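Side-chain contacts in ATP-dependent 6-phosphofructokinase isozyme 2 (Escherichia coli, PDB 3UMO), which catalyses the ATP-dependent phosphorylation of fructose 6-phosphate to fructose 1,6-bisphosphate, the first committing step of glycolysis: residues A[170-175]-A[182-187]; A[189-194]-A[210-215]. One frame throughout, in Å; residues are numbered along the deposited sequence.

Contact 1 of 2, residues A[170-175]-A[182-187]. With ATP (adenosine-5'-triphosphate), chain E; ATP (adenosine-5'-triphosphate), chain I.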
loop_
_atom_site.group_PDB
_atom_site.type_symbol
_atom_site.label_atom_id
_atom_site.label_comp_id
_atom_site.label_asym_id
_atom_site.label_seq_id
_atom_site.Cartn_x
_atom_site.Cartn_y
_atom_site.Cartn_z
ATOM N N GLU A 170 21.278 0.219 21.566
ATOM C CA GLU A 170 22.053 0.170 22.803
ATOM C C GLU A 170 23.072 -0.973 22.798
ATOM O O GLU A 170 24.115 -0.889 23.450
ATOM C CB GLU A 170 21.118 0.032 24.009
ATOM C CG GLU A 170 20.054 1.111 24.111
ATOM C CD GLU A 170 19.187 0.955 25.347
ATOM O OE1 GLU A 170 19.227 1.851 26.217
ATOM O OE2 GLU A 170 18.468 -0.062 25.452
ATOM N N ALA A 171 22.764 -2.037 22.061
ATOM C CA ALA A 171 23.671 -3.173 21.936
ATOM C C ALA A 171 24.989 -2.777 21.260
ATOM O O ALA A 171 26.062 -3.213 21.676
ATOM C CB ALA A 171 23.000 -4.317 21.177
ATOM N N LEU A 172 24.907 -1.947 20.227
ATOM C CA LEU A 172 26.111 -1.502 19.521
ATOM C C LEU A 172 26.982 -0.632 20.431
ATOM O O LEU A 172 28.202 -0.797 20.493
ATOM C CB LEU A 172 25.740 -0.744 18.241
ATOM C CG LEU A 172 26.902 -0.207 17.394
ATOM C CD1 LEU A 172 27.808 -1.341 16.916
ATOM C CD2 LEU A 172 26.373 0.587 16.204
ATOM N N SER A 173 26.350 0.296 21.140
ATOM C CA SER A 173 27.080 1.140 22.080
ATOM C C SER A 173 27.724 0.295 23.179
ATOM O O SER A 173 28.851 0.555 23.593
ATOM C CB SER A 173 26.153 2.189 22.698
ATOM O OG SER A 173 25.572 3.007 21.699
ATOM N N ALA A 174 26.999 -0.718 23.641
ATOM C CA ALA A 174 27.485 -1.572 24.721
ATOM C C ALA A 174 28.649 -2.429 24.242
ATOM O O ALA A 174 29.571 -2.724 24.997
ATOM C CB ALA A 174 26.361 -2.454 25.249
ATOM N N ALA A 175 28.597 -2.819 22.974
ATOM C CA ALA A 175 29.627 -3.668 22.389
ATOM C C ALA A 175 30.924 -2.893 22.197
ATOM O O ALA A 175 32.005 -3.475 22.161
ATOM C CB ALA A 175 29.145 -4.246 21.061
ATOM N N GLU A 182 38.191 -4.693 16.775
ATOM C CA GLU A 182 38.965 -4.769 15.536
ATOM C C GLU A 182 38.276 -4.050 14.379
ATOM O O GLU A 182 38.920 -3.361 13.585
ATOM C CB GLU A 182 39.222 -6.229 15.152
ATOM C CG GLU A 182 40.177 -6.959 16.084
ATOM C CD GLU A 182 41.635 -6.644 15.806
ATOM O OE1 GLU A 182 42.428 -6.595 16.771
ATOM O OE2 GLU A 182 41.990 -6.462 14.621
ATOM N N LEU A 183 36.963 -4.219 14.291
ATOM C CA LEU A 183 36.194 -3.669 13.188
ATOM C C LEU A 183 34.738 -3.551 13.580
ATOM O O LEU A 183 34.164 -4.480 14.143
ATOM C CB LEU A 183 36.300 -4.582 11.964
ATOM C CG LEU A 183 35.393 -4.288 10.767
ATOM C CD1 LEU A 183 35.760 -2.971 10.116
ATOM C CD2 LEU A 183 35.463 -5.431 9.750
ATOM N N VAL A 184 34.134 -2.409 13.272
ATOM C CA VAL A 184 32.693 -2.255 13.434
ATOM C C VAL A 184 32.102 -1.770 12.104
ATOM O O VAL A 184 32.718 -0.952 11.417
ATOM C CB VAL A 184 32.356 -1.283 14.604
ATOM C CG1 VAL A 184 32.906 0.114 14.334
ATOM C CG2 VAL A 184 30.849 -1.246 14.868
ATOM N N LYS A 185 30.939 -2.299 11.725
ATOM C CA LYS A 185 30.272 -1.866 10.492
ATOM C C LYS A 185 28.882 -1.289 10.750
ATOM O O LYS A 185 27.866 -1.961 10.544
ATOM C CB LYS A 185 30.175 -2.978 9.420
ATOM C CG LYS A 185 29.675 -2.414 8.057
ATOM C CD LYS A 185 28.882 -3.399 7.200
ATOM C CE LYS A 185 27.494 -3.710 7.781
ATOM N NZ LYS A 185 26.658 -2.491 8.002
ATOM N N PRO A 186 28.827 -0.035 11.208
ATOM C CA PRO A 186 27.499 0.567 11.266
ATOM C C PRO A 186 27.058 0.997 9.873
ATOM O O PRO A 186 27.890 1.414 9.060
ATOM C CB PRO A 186 27.720 1.812 12.127
ATOM C CG PRO A 186 29.161 2.198 11.859
ATOM C CD PRO A 186 29.895 0.887 11.639
ATOM N N ASN A 187 25.765 0.908 9.589
ATOM C CA ASN A 187 25.243 1.678 8.457
ATOM C C ASN A 187 25.042 3.122 8.900
ATOM O O ASN A 187 25.444 3.492 10.008
ATOM C CB ASN A 187 23.967 1.078 7.842
ATOM C CG ASN A 187 22.782 1.076 8.793
ATOM O OD1 ASN A 187 22.758 1.776 9.809
ATOM N ND2 ASN A 187 21.772 0.278 8.450
HETATM P PG ATP E . 21.455 -4.781 5.940
HETATM O O1G ATP E . 21.877 -5.231 7.294
HETATM O O2G ATP E . 21.370 -6.060 5.112
HETATM O O3G ATP E . 20.158 -4.047 5.935
HETATM P PB ATP E . 23.174 -2.645 5.960
HETATM O O1B ATP E . 22.080 -1.547 6.132
HETATM O O2B ATP E . 23.933 -2.984 7.260
HETATM O O3B ATP E . 22.592 -3.958 5.267
HETATM P PA ATP E . 24.215 -1.437 3.564
HETATM O O1A ATP E . 22.797 -1.108 3.202
HETATM O O2A ATP E . 25.146 -0.223 3.539
HETATM O O3A ATP E . 24.289 -2.124 4.954
HETATM O "O5'" ATP E . 24.715 -2.579 2.546
HETATM C "C5'" ATP E . 26.052 -2.948 2.542
HETATM C "C4'" ATP E . 26.742 -2.943 1.253
HETATM O "O4'" ATP E . 25.894 -3.603 0.288
HETATM C "C3'" ATP E . 26.902 -1.588 0.703
HETATM O "O3'" ATP E . 28.023 -0.963 1.201
HETATM C "C2'" ATP E . 26.968 -1.833 -0.748
HETATM O "O2'" ATP E . 28.184 -2.365 -1.083
HETATM C "C1'" ATP E . 25.942 -2.886 -0.924
HETATM N N9 ATP E . 24.630 -2.317 -1.225
HETATM C C8 ATP E . 23.629 -2.116 -0.349
HETATM N N7 ATP E . 22.591 -1.569 -1.029
HETATM C C5 ATP E . 22.937 -1.427 -2.325
HETATM C C6 ATP E . 22.278 -0.938 -3.457
HETATM N N6 ATP E . 20.873 -0.416 -3.375
HETATM N N1 ATP E . 22.933 -0.940 -4.631
HETATM C C2 ATP E . 24.192 -1.400 -4.728
HETATM N N3 ATP E . 24.842 -1.876 -3.663
HETATM C C4 ATP E . 24.244 -1.904 -2.459
HETATM P PG ATP I . 18.529 -1.334 8.832
HETATM O O1G ATP I . 19.738 -1.673 8.025
HETATM O O2G ATP I . 18.442 -2.362 9.961
HETATM O O3G ATP I . 18.635 0.060 9.402
HETATM P PB ATP I . 16.928 -1.405 6.494
HETATM O O1B ATP I . 15.416 -1.861 6.314
HETATM O O2B ATP I . 17.840 -2.246 5.591
HETATM O O3B ATP I . 17.225 -1.582 8.048
HETATM P PA ATP I . 15.978 1.173 6.139
HETATM O O1A ATP I . 14.987 0.885 7.250
HETATM O O2A ATP I . 16.592 2.571 6.308
HETATM O O3A ATP I . 17.077 0.116 6.135
HETATM O "O5'" ATP I . 15.179 1.123 4.742
HETATM C "C5'" ATP I . 15.659 0.422 3.657
HETATM C "C4'" ATP I . 14.776 0.393 2.502
HETATM O "O4'" ATP I . 13.423 0.300 2.997
HETATM C "C3'" ATP I . 14.836 1.677 1.797
HETATM O "O3'" ATP I . 15.749 1.622 0.771
HETATM C "C2'" ATP I . 13.478 1.878 1.292
HETATM O "O2'" ATP I . 13.365 1.243 0.088
HETATM C "C1'" ATP I . 12.614 1.207 2.289
HETATM N N9 ATP I . 11.989 2.146 3.214
HETATM C C8 ATP I . 12.492 2.518 4.405
HETATM N N7 ATP I . 11.628 3.394 4.971
HETATM C C5 ATP I . 10.579 3.572 4.143
HETATM C C6 ATP I . 9.409 4.341 4.206
HETATM N N6 ATP I . 9.123 5.215 5.396
HETATM N N1 ATP I . 8.543 4.287 3.175
HETATM C C2 ATP I . 8.789 3.509 2.104
HETATM N N3 ATP I . 9.896 2.761 2.021
HETATM C C4 ATP I . 10.803 2.773 3.010
#

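Contact 2 of 2, residues A[189-194]-A[210-215]. With ATP (adenosine-5'-triphosphate), chain I.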
loop_
_atom_site.group_PDB
_atom_site.type_symbol
_atom_site.label_atom_id
_atom_site.label_comp_id
_atom_site.label_asym_id
_atom_site.label_seq_id
_atom_site.Cartn_x
_atom_site.Cartn_y
_atom_site.Cartn_z
ATOM N N LYS A 189 22.302 4.920 9.634
ATOM C CA LYS A 189 21.380 5.091 10.747
ATOM C C LYS A 189 22.019 4.612 12.047
ATOM O O LYS A 189 21.899 5.264 13.084
ATOM C CB LYS A 189 20.063 4.357 10.485
ATOM C CG LYS A 189 19.122 5.116 9.564
ATOM C CD LYS A 189 17.719 4.532 9.583
ATOM C CE LYS A 189 16.868 5.142 8.479
ATOM N NZ LYS A 189 15.482 4.601 8.481
ATOM N N GLU A 190 22.704 3.478 11.976
ATOM C CA GLU A 190 23.391 2.921 13.140
ATOM C C GLU A 190 24.527 3.829 13.632
ATOM O O GLU A 190 24.744 3.949 14.841
ATOM C CB GLU A 190 23.880 1.495 12.840
ATOM C CG GLU A 190 22.733 0.467 12.752
ATOM C CD GLU A 190 23.053 -0.732 11.871
ATOM O OE1 GLU A 190 24.189 -0.819 11.356
ATOM O OE2 GLU A 190 22.157 -1.592 11.688
ATOM N N LEU A 191 25.244 4.471 12.707
ATOM C CA LEU A 191 26.301 5.411 13.092
ATOM C C LEU A 191 25.706 6.628 13.794
ATOM O O LEU A 191 26.204 7.074 14.836
ATOM C CB LEU A 191 27.112 5.861 11.872
ATOM C CG LEU A 191 28.199 6.907 12.150
ATOM C CD1 LEU A 191 29.293 6.362 13.078
ATOM C CD2 LEU A 191 28.789 7.413 10.843
ATOM N N SER A 192 24.627 7.158 13.226
ATOM C CA SER A 192 23.946 8.306 13.818
ATOM C C SER A 192 23.501 8.014 15.247
ATOM O O SER A 192 23.669 8.847 16.139
ATOM C CB SER A 192 22.739 8.709 12.974
ATOM O OG SER A 192 22.019 9.750 13.611
ATOM N N ALA A 193 22.941 6.830 15.472
ATOM C CA ALA A 193 22.456 6.488 16.811
ATOM C C ALA A 193 23.621 6.306 17.775
ATOM O O ALA A 193 23.546 6.698 18.945
ATOM C CB ALA A 193 21.597 5.238 16.770
ATOM N N LEU A 194 24.700 5.721 17.269
ATOM C CA LEU A 194 25.901 5.479 18.059
ATOM C C LEU A 194 26.543 6.766 18.583
ATOM O O LEU A 194 26.829 6.875 19.779
ATOM C CB LEU A 194 26.911 4.672 17.244
ATOM C CG LEU A 194 28.233 4.363 17.942
ATOM C CD1 LEU A 194 27.989 3.646 19.265
ATOM C CD2 LEU A 194 29.109 3.525 17.036
ATOM N N GLN A 210 35.789 8.834 12.252
ATOM C CA GLN A 210 37.120 9.137 12.763
ATOM C C GLN A 210 37.098 9.314 14.279
ATOM O O GLN A 210 38.058 8.949 14.954
ATOM C CB GLN A 210 37.708 10.376 12.086
ATOM C CG GLN A 210 39.219 10.504 12.254
ATOM C CD GLN A 210 39.981 9.404 11.532
ATOM O OE1 GLN A 210 39.888 9.267 10.312
ATOM N NE2 GLN A 210 40.736 8.609 12.286
ATOM N N GLU A 211 35.998 9.848 14.801
ATOM C CA GLU A 211 35.824 10.071 16.235
ATOM C C GLU A 211 35.903 8.747 16.996
ATOM O O GLU A 211 36.522 8.659 18.064
ATOM C CB GLU A 211 34.466 10.738 16.469
ATOM C CG GLU A 211 34.228 11.308 17.852
ATOM C CD GLU A 211 32.802 11.813 18.027
ATOM O OE1 GLU A 211 32.259 12.429 17.082
ATOM O OE2 GLU A 211 32.219 11.579 19.109
ATOM N N ILE A 212 35.276 7.718 16.436
ATOM C CA ILE A 212 35.277 6.387 17.042
ATOM C C ILE A 212 36.674 5.758 17.024
ATOM O O ILE A 212 37.089 5.115 17.990
ATOM C CB ILE A 212 34.276 5.463 16.326
ATOM C CG1 ILE A 212 32.856 6.006 16.494
ATOM C CG2 ILE A 212 34.368 4.038 16.861
ATOM C CD1 ILE A 212 31.839 5.321 15.604
ATOM N N VAL A 213 37.393 5.940 15.922
ATOM C CA VAL A 213 38.752 5.423 15.823
ATOM C C VAL A 213 39.660 6.175 16.791
ATOM O O VAL A 213 40.372 5.559 17.584
ATOM C CB VAL A 213 39.300 5.526 14.389
ATOM C CG1 VAL A 213 40.762 5.095 14.339
ATOM C CG2 VAL A 213 38.456 4.675 13.447
ATOM N N ASN A 214 39.609 7.503 16.737
ATOM C CA ASN A 214 40.411 8.344 17.623
ATOM C C ASN A 214 40.182 8.077 19.112
ATOM O O ASN A 214 41.117 8.152 19.914
ATOM C CB ASN A 214 40.188 9.829 17.314
ATOM C CG ASN A 214 40.776 10.245 15.975
ATOM O OD1 ASN A 214 41.580 9.521 15.382
ATOM N ND2 ASN A 214 40.383 11.424 15.497
ATOM N N SER A 215 38.944 7.756 19.480
ATOM C CA SER A 215 38.610 7.515 20.882
ATOM C C SER A 215 39.131 6.164 21.376
ATOM O O SER A 215 39.142 5.898 22.582
ATOM C CB SER A 215 37.100 7.602 21.103
ATOM O OG SER A 215 36.432 6.519 20.480
HETATM P PG ATP I . 18.529 -1.334 8.832
HETATM O O1G ATP I . 19.738 -1.673 8.025
HETATM O O2G ATP I . 18.442 -2.362 9.961
HETATM O O3G ATP I . 18.635 0.060 9.402
HETATM P PB ATP I . 16.928 -1.405 6.494
HETATM O O1B ATP I . 15.416 -1.861 6.314
HETATM O O2B ATP I . 17.840 -2.246 5.591
HETATM O O3B ATP I . 17.225 -1.582 8.048
HETATM P PA ATP I . 15.978 1.173 6.139
HETATM O O1A ATP I . 14.987 0.885 7.250
HETATM O O2A ATP I . 16.592 2.571 6.308
HETATM O O3A ATP I . 17.077 0.116 6.135
HETATM O "O5'" ATP I . 15.179 1.123 4.742
HETATM C "C5'" ATP I . 15.659 0.422 3.657
HETATM C "C4'" ATP I . 14.776 0.393 2.502
HETATM O "O4'" ATP I . 13.423 0.300 2.997
HETATM C "C3'" ATP I . 14.836 1.677 1.797
HETATM O "O3'" ATP I . 15.749 1.622 0.771
HETATM C "C2'" ATP I . 13.478 1.878 1.292
HETATM O "O2'" ATP I . 13.365 1.243 0.088
HETATM C "C1'" ATP I . 12.614 1.207 2.289
HETATM N N9 ATP I . 11.989 2.146 3.214
HETATM C C8 ATP I . 12.492 2.518 4.405
HETATM N N7 ATP I . 11.628 3.394 4.971
HETATM C C5 ATP I . 10.579 3.572 4.143
HETATM C C6 ATP I . 9.409 4.341 4.206
HETATM N N6 ATP I . 9.123 5.215 5.396
HETATM N N1 ATP I . 8.543 4.287 3.175
HETATM C C2 ATP I . 8.789 3.509 2.104
HETATM N N3 ATP I . 9.896 2.761 2.021
HETATM C C4 ATP I . 10.803 2.773 3.010
#

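Contact 1 of 2, residues A[170-175]-A[182-187]
The closest backbone approach is between Leu-172 and Pro-186, whose CA atoms lie 8.6 Å apart, so helix 170-175 and segment 182-187 meet through side chains alone. They belong to the beta-alpha-beta unit formed by strand 162-166, helix 169-175 and strand 183-184. Leu-172 divides its branches: CD1 touches CG2 of Val-184 at 3.7 Å, the side chains crossing at about a right angle, while CD2 lies more loosely over CB of Pro-186 at 4.5 Å. Past Val-184 the chain leaves the strand: CB of Lys-185 points away from the helix, and bends at chi3 and chi4 bring NZ to O2B of the chain E ATP (2.9 Å). Asn-187, with CG between the backbone N and carbonyl carbon (chi1 64°), donates from ND2 to O1B of that ATP at 3.0 Å, nearly straight (172°), and weakly to O3G of the chain I ATP, whose O1G lies 2.9 Å from ND2. Its OD1 caps Glu-190 N. With an alanine here the amide is gone, and Glu-190 N would probably lose its side-chain cap and O1B this donor. The chemistry passes from an apolar contact to a loop, Lys-185 to Asn-187, of the substrate ATP site; Asn-187 also belongs to the inhibitory one.

Contact 2 of 2, residues A[189-194]-A[210-215]
Ile-212 meets Leu-191 and Leu-194 through a single methyl group, CD1, and this is where helices 188-195 and 204-214 pack tightly. That methyl lies 3.6 Å from CD2 of Leu-194 and 3.7 Å from CD1 of Leu-191, which places it against two residues three positions apart on the facing helix. The approaches differ: Leu-194 and Ile-212 reach toward each other tip to tip, whereas Leu-191 runs obliquely to Ile-212. An extended outer chain (chi2 169°) carries CD1 of Ile-212 far enough to bridge the helices, whose nearest CA atoms, in Leu-194 and Ile-212, are 9.5 Å apart. Only 95 Å² is buried between the segments, both sides summed, so the interface is narrow and wholly apolar.

Away from this point the segments face different surroundings. Glu-211, Asn-214 and Ser-215 are exposed. Ser-215 OG donates to the carbonyl O of Ile-212 at 2.9 Å, from 40° above the carbonyl plane, and Glu-211 forms a salt bridge with Arg-197. At the far end, Lys-189 stretches an extended chain so that NZ makes a weak 3.2 Å bond to O2A of the chain I ATP, fitting its membership of the inhibitory ATP site. Glu-190, on the same helix and inferred to bind the catalytic magnesium, takes no part in the contact with 210-215.

The apolar contact continues into its neighbours. Helix 188-195 touches helix 169-175 through Leu-194 and Val-223 of strand 221-224 through Leu-191, while helix 204-214 packs on the strands: Ile-212 and Val-213 on Val-221 of strand 221-224, and Val-213 also on Val-233 of strand 230-233.

From the N terminus, contact 1 comes first: it closes the short six-residue connection between helix 169-175 and strand 183-184. Contact 2 follows in series, opening on the helix that begins just after that strand and closing over fifteen residues that include the start of helix 204-214. Neither nests in or crosses the other. Their centres lie only about 9 Å apart, and they touch: OG of Ser-173 approaches CD1 of Leu-194 at 3.5 Å, and CB of Pro-186 approaches N of Leu-191 at 3.7 Å. Contact 1 ties helix 169-175 to strand 183-184 of the parallel sheet, contact 2 ties helix 188-195 to helix 204-214, and both reach the chain I ATP.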